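Thioredoxin reductase (Streptomyces clavuligerus, PDB 4NTD) binds FAD and is probably a thioredoxin reductase-like flavoenzyme that forms disulfide bonds in natural products such as holomycin. Local coordinates at residues Ile223-Leu237 with Val240-Val253. Sequence-based numbering, arbitrary orientation.
Sequences IEGTVKRLVVEDDRL and VELAEDSGVARSTV
Strands 227-233 and 240-242 pair antiparallel, their axes 155° apart, and a classic beta bulge interrupts the pairing where Lys-228 and Arg-229 both face Glu-241. The carbonyl O of Glu-241 takes Lys-228 N at 2.8 Å and Arg-229 N in a weaker, longer bond, while Glu-241 N returns a bond to Arg-229 O. The bulge sets two basic side chains around one carboxylate; each has a second conformer, and the positions given are those of one. With CG of Arg-229 between the backbone N and the carbonyl carbon (chi1 74°), the extended chain places NE 2.7 Å from Glu-241 OE1 in a bent salt bridge, and NH2 reaches the same oxygen weakly. The guanidinium and carboxylate planes stand 75° apart, and NE meets OE1 from above the carboxylate plane. Val-231 CG2 covers one guanidinium face, and Lys-228 runs alongside Glu-241, its NZ 4.2 Å from OE2, beyond a salt bridge and probably adding only a general attraction. With an alanine for Glu-241, the Arg-229 guanidinium would probably lose its charge mate and turn more freely, and Lys-228 would lose its nearest carboxylate.

The apolar side is closed by Val-227 CG1, tight against Val-240 CG1 at 3.5 Å, with Leu-230 beside Val-240 and Phe-201 of strand 198-201 beyond. Ile-223 CD1 meets Val-248 CG2 tip to tip, and Leu-237 CD2 rests on Val-253 CG2 at 3.5 Å. The three-stranded antiparallel sheet is thereby seated on the parallel sheet of the Rossmann-type domain: aliphatic contacts pack the inner face, while charges on the outer one probably add a more mobile attraction.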
loop_
_atom_site.group_PDB
_atom_site.type_symbol
_atom_site.label_atom_id
_atom_site.label_comp_id
_atom_site.label_asym_id
_atom_site.label_seq_id
_atom_site.Cartn_x
_atom_site.Cartn_y
_atom_site.Cartn_z
ATOM N N ILE A 223 -9.134 -30.524 -20.977
ATOM C CA ILE A 223 -8.553 -31.807 -21.342
ATOM C C ILE A 223 -8.628 -32.738 -20.135
ATOM O O ILE A 223 -8.172 -32.390 -19.044
ATOM C CB ILE A 223 -7.108 -31.633 -21.853
ATOM C CG1 ILE A 223 -7.134 -30.774 -23.127
ATOM C CG2 ILE A 223 -6.455 -32.986 -22.114
ATOM C CD1 ILE A 223 -5.788 -30.531 -23.769
ATOM N N GLU A 224 -9.223 -33.912 -20.339
ATOM C CA GLU A 224 -9.419 -34.922 -19.292
ATOM C C GLU A 224 -8.170 -35.766 -19.109
ATOM O O GLU A 224 -7.429 -35.985 -20.068
ATOM C CB GLU A 224 -10.567 -35.868 -19.666
ATOM C CG GLU A 224 -11.954 -35.274 -19.527
ATOM C CD GLU A 224 -12.321 -34.998 -18.084
ATOM O OE1 GLU A 224 -12.119 -35.893 -17.237
ATOM O OE2 GLU A 224 -12.813 -33.890 -17.797
ATOM N N GLY A 225 -7.958 -36.258 -17.891
ATOM C CA GLY A 225 -6.865 -37.183 -17.599
ATOM C C GLY A 225 -5.986 -36.740 -16.448
ATOM O O GLY A 225 -5.835 -35.549 -16.186
ATOM N N THR A 226 -5.402 -37.714 -15.757
ATOM C CA THR A 226 -4.438 -37.442 -14.699
ATOM C C THR A 226 -3.138 -36.922 -15.321
ATOM O O THR A 226 -2.575 -37.552 -16.211
ATOM C CB THR A 226 -4.151 -38.712 -13.869
ATOM O OG1 THR A 226 -5.381 -39.228 -13.344
ATOM C CG2 THR A 226 -3.193 -38.420 -12.717
ATOM N N VAL A 227 -2.691 -35.758 -14.861
ATOM C CA VAL A 227 -1.425 -35.170 -15.280
ATOM C C VAL A 227 -0.286 -35.949 -14.621
ATOM O O VAL A 227 -0.254 -36.081 -13.397
ATOM C CB VAL A 227 -1.341 -33.678 -14.882
ATOM C CG1 VAL A 227 0.035 -33.105 -15.200
ATOM C CG2 VAL A 227 -2.432 -32.876 -15.582
ATOM N N LYS A 228 0.637 -36.455 -15.441
ATOM C CA LYS A 228 1.751 -37.266 -14.953
ATOM C C LYS A 228 2.973 -36.413 -14.609
ATOM O O LYS A 228 3.577 -36.594 -13.552
ATOM C CB LYS A 228 2.125 -38.326 -15.995
ATOM C CG LYS A 228 3.166 -39.330 -15.520
ATOM C CD LYS A 228 3.547 -40.312 -16.616
ATOM C CE LYS A 228 4.851 -41.022 -16.282
ATOM N NZ LYS A 228 5.086 -42.218 -17.139
ATOM N N ARG A 229 3.339 -35.506 -15.512
ATOM C CA ARG A 229 4.543 -34.691 -15.351
ATOM C C ARG A 229 4.515 -33.467 -16.256
ATOM O O ARG A 229 3.769 -33.423 -17.236
ATOM C CB ARG A 229 5.804 -35.513 -15.672
ATOM C CG ARG A 229 6.023 -35.789 -17.159
ATOM C CD ARG A 229 7.315 -36.550 -17.432
ATOM N NE ARG A 229 7.383 -37.017 -18.816
ATOM C CZ ARG A 229 8.278 -36.607 -19.712
ATOM N NH1 ARG A 229 9.208 -35.721 -19.376
ATOM N NH2 ARG A 229 8.248 -37.093 -20.946
ATOM N N LEU A 230 5.347 -32.485 -15.923
ATOM C CA LEU A 230 5.640 -31.390 -16.829
ATOM C C LEU A 230 6.811 -31.862 -17.683
ATOM O O LEU A 230 7.751 -32.470 -17.167
ATOM C CB LEU A 230 6.032 -30.128 -16.061
ATOM C CG LEU A 230 5.007 -29.572 -15.073
ATOM C CD1 LEU A 230 5.530 -28.281 -14.463
ATOM C CD2 LEU A 230 3.657 -29.345 -15.737
ATOM N N VAL A 231 6.744 -31.602 -18.985
ATOM C CA VAL A 231 7.813 -31.986 -19.905
ATOM C C VAL A 231 8.764 -30.808 -20.087
ATOM O O VAL A 231 8.357 -29.741 -20.551
ATOM C CB VAL A 231 7.256 -32.425 -21.274
ATOM C CG1 VAL A 231 8.383 -32.884 -22.191
ATOM C CG2 VAL A 231 6.232 -33.538 -21.094
ATOM N N VAL A 232 10.027 -31.013 -19.716
ATOM C CA VAL A 232 11.050 -29.973 -19.782
ATOM C C VAL A 232 12.203 -30.442 -20.666
ATOM O O VAL A 232 12.735 -31.536 -20.466
ATOM C CB VAL A 232 11.595 -29.638 -18.377
ATOM C CG1 VAL A 232 12.637 -28.530 -18.448
ATOM C CG2 VAL A 232 10.458 -29.244 -17.441
ATOM N N GLU A 233 12.572 -29.619 -21.646
ATOM C CA GLU A 233 13.684 -29.922 -22.551
ATOM C C GLU A 233 14.510 -28.661 -22.817
ATOM O O GLU A 233 13.954 -27.604 -23.118
ATOM C CB GLU A 233 13.159 -30.499 -23.869
ATOM C CG GLU A 233 12.439 -31.835 -23.725
ATOM C CD GLU A 233 11.839 -32.338 -25.027
ATOM O OE1 GLU A 233 12.092 -31.729 -26.090
ATOM O OE2 GLU A 233 11.108 -33.351 -24.988
ATOM N N ASP A 234 15.832 -28.785 -22.699
ATOM C CA ASP A 234 16.762 -27.661 -22.867
ATOM C C ASP A 234 16.404 -26.463 -21.976
ATOM O O ASP A 234 16.401 -25.314 -22.426
ATOM C CB ASP A 234 16.849 -27.236 -24.341
ATOM C CG ASP A 234 17.329 -28.357 -25.251
ATOM O OD1 ASP A 234 17.931 -29.332 -24.751
ATOM O OD2 ASP A 234 17.108 -28.258 -26.476
ATOM N N ASP A 235 16.098 -26.756 -20.714
ATOM C CA ASP A 235 15.811 -25.741 -19.693
ATOM C C ASP A 235 14.583 -24.869 -19.997
ATOM O O ASP A 235 14.535 -23.696 -19.618
ATOM C CB ASP A 235 17.047 -24.861 -19.451
ATOM C CG ASP A 235 16.975 -24.092 -18.138
ATOM O OD1 ASP A 235 17.457 -22.940 -18.099
ATOM O OD2 ASP A 235 16.434 -24.633 -17.151
ATOM N N ARG A 236 13.594 -25.439 -20.678
ATOM C CA ARG A 236 12.304 -24.771 -20.838
ATOM C C ARG A 236 11.163 -25.771 -20.914
ATOM O O ARG A 236 11.302 -26.860 -21.476
ATOM C CB ARG A 236 12.282 -23.813 -22.043
ATOM C CG ARG A 236 13.171 -24.187 -23.220
ATOM C CD ARG A 236 13.669 -22.941 -23.942
ATOM N NE ARG A 236 12.571 -22.154 -24.511
ATOM C CZ ARG A 236 12.280 -22.048 -25.810
ATOM N NH1 ARG A 236 13.004 -22.670 -26.738
ATOM N NH2 ARG A 236 11.250 -21.298 -26.189
ATOM N N LEU A 237 10.040 -25.385 -20.317
ATOM C CA LEU A 237 8.823 -26.179 -20.349
ATOM C C LEU A 237 8.327 -26.323 -21.784
ATOM O O LEU A 237 8.234 -25.338 -22.517
ATOM C CB LEU A 237 7.745 -25.516 -19.492
ATOM C CG LEU A 237 6.389 -26.219 -19.458
ATOM C CD1 LEU A 237 6.456 -27.458 -18.582
ATOM C CD2 LEU A 237 5.310 -25.276 -18.963
ATOM N N VAL A 240 2.705 -30.726 -21.118
ATOM C CA VAL A 240 2.155 -31.506 -20.021
ATOM C C VAL A 240 1.878 -32.914 -20.531
ATOM O O VAL A 240 1.242 -33.079 -21.572
ATOM C CB VAL A 240 0.841 -30.874 -19.510
ATOM C CG1 VAL A 240 0.235 -31.695 -18.380
ATOM C CG2 VAL A 240 1.086 -29.440 -19.054
ATOM N N GLU A 241 2.365 -33.921 -19.808
ATOM C CA GLU A 241 2.119 -35.318 -20.159
ATOM C C GLU A 241 1.026 -35.893 -19.265
ATOM O O GLU A 241 1.021 -35.663 -18.054
ATOM C CB GLU A 241 3.397 -36.149 -20.028
ATOM C CG GLU A 241 3.224 -37.607 -20.440
ATOM C CD GLU A 241 4.531 -38.377 -20.508
ATOM O OE1 GLU A 241 5.591 -37.756 -20.721
ATOM O OE2 GLU A 241 4.495 -39.617 -20.358
ATOM N N LEU A 242 0.110 -36.646 -19.872
ATOM C CA LEU A 242 -1.015 -37.253 -19.161
ATOM C C LEU A 242 -0.748 -38.730 -18.857
ATOM O O LEU A 242 0.193 -39.317 -19.391
ATOM C CB LEU A 242 -2.296 -37.102 -19.984
ATOM C CG LEU A 242 -2.665 -35.665 -20.371
ATOM C CD1 LEU A 242 -3.813 -35.654 -21.368
ATOM C CD2 LEU A 242 -3.015 -34.844 -19.139
ATOM N N ALA A 243 -1.594 -39.317 -18.007
ATOM C CA ALA A 243 -1.393 -40.672 -17.444
ATOM C C ALA A 243 -0.980 -41.764 -18.431
ATOM O O ALA A 243 -0.119 -42.587 -18.112
ATOM C CB ALA A 243 -2.631 -41.114 -16.673
ATOM N N GLU A 244 -1.585 -41.779 -19.614
ATOM C CA GLU A 244 -1.300 -42.830 -20.594
ATOM C C GLU A 244 -0.524 -42.288 -21.799
ATOM O O GLU A 244 -0.803 -42.639 -22.948
ATOM C CB GLU A 244 -2.600 -43.521 -21.021
ATOM C CG GLU A 244 -3.409 -44.094 -19.859
ATOM C CD GLU A 244 -2.653 -45.138 -19.052
ATOM O OE1 GLU A 244 -1.857 -45.900 -19.643
ATOM O OE2 GLU A 244 -2.861 -45.203 -17.821
ATOM N N ASP A 245 0.445 -41.418 -21.507
ATOM C CA ASP A 245 1.483 -40.981 -22.457
ATOM C C ASP A 245 1.056 -39.965 -23.525
ATOM O O ASP A 245 1.868 -39.601 -24.378
ATOM C CB ASP A 245 2.166 -42.186 -23.125
ATOM C CG ASP A 245 2.700 -43.194 -22.119
ATOM O OD1 ASP A 245 3.157 -44.272 -22.552
ATOM O OD2 ASP A 245 2.668 -42.913 -20.902
ATOM N N SER A 246 -0.191 -39.502 -23.486
ATOM C CA SER A 246 -0.597 -38.376 -24.326
ATOM C C SER A 246 0.050 -37.114 -23.785
ATOM O O SER A 246 0.272 -36.996 -22.580
ATOM C CB SER A 246 -2.114 -38.195 -24.337
ATOM O OG SER A 246 -2.750 -39.227 -25.060
ATOM N N GLY A 247 0.356 -36.178 -24.676
ATOM C CA GLY A 247 0.964 -34.914 -24.284
ATOM C C GLY A 247 0.297 -33.731 -24.952
ATOM O O GLY A 247 -0.236 -33.852 -26.055
ATOM N N VAL A 248 0.321 -32.590 -24.272
ATOM C CA VAL A 248 -0.182 -31.341 -24.828
ATOM C C VAL A 248 0.906 -30.290 -24.692
ATOM O O VAL A 248 1.356 -30.001 -23.584
ATOM C CB VAL A 248 -1.449 -30.856 -24.101
ATOM C CG1 VAL A 248 -1.952 -29.554 -24.715
ATOM C CG2 VAL A 248 -2.526 -31.927 -24.156
ATOM N N ALA A 249 1.327 -29.730 -25.821
ATOM C CA ALA A 249 2.370 -28.716 -25.824
ATOM C C ALA A 249 1.840 -27.400 -25.249
ATOM O O ALA A 249 0.745 -26.955 -25.598
ATOM C CB ALA A 249 2.912 -28.511 -27.230
ATOM N N ARG A 250 2.622 -26.816 -24.343
ATOM C CA ARG A 250 2.337 -25.519 -23.722
ATOM C C ARG A 250 3.683 -24.835 -23.480
ATOM O O ARG A 250 4.693 -25.513 -23.293
ATOM C CB ARG A 250 1.627 -25.693 -22.373
ATOM C CG ARG A 250 0.220 -26.284 -22.403
ATOM C CD ARG A 250 -0.837 -25.296 -22.882
ATOM N NE ARG A 250 -1.143 -25.434 -24.304
ATOM C CZ ARG A 250 -2.056 -24.722 -24.960
ATOM N NH1 ARG A 250 -2.775 -23.790 -24.337
ATOM N NH2 ARG A 250 -2.250 -24.941 -26.256
ATOM N N SER A 251 3.705 -23.505 -23.474
ATOM C CA SER A 251 4.931 -22.760 -23.154
ATOM C C SER A 251 5.009 -22.419 -21.664
ATOM O O SER A 251 6.102 -22.305 -21.103
ATOM C CB SER A 251 5.011 -21.476 -23.981
ATOM O OG SER A 251 4.070 -20.521 -23.526
ATOM N N THR A 252 3.847 -22.245 -21.040
ATOM C CA THR A 252 3.751 -21.824 -19.644
ATOM C C THR A 252 2.551 -22.504 -18.991
ATOM O O THR A 252 1.488 -22.610 -19.603
ATOM C CB THR A 252 3.564 -20.295 -19.546
ATOM O OG1 THR A 252 4.475 -19.636 -20.435
ATOM C CG2 THR A 252 3.800 -19.803 -18.124
ATOM N N VAL A 253 2.727 -22.968 -17.755
ATOM C CA VAL A 253 1.648 -23.613 -17.007
ATOM C C VAL A 253 1.440 -22.885 -15.680
ATOM O O VAL A 253 2.403 -22.499 -15.015
ATOM C CB VAL A 253 1.936 -25.115 -16.780
ATOM C CG1 VAL A 253 0.925 -25.735 -15.826
ATOM C CG2 VAL A 253 1.915 -25.858 -18.108
HETATM O O HOH W 1 8.555 -22.604 -22.464
#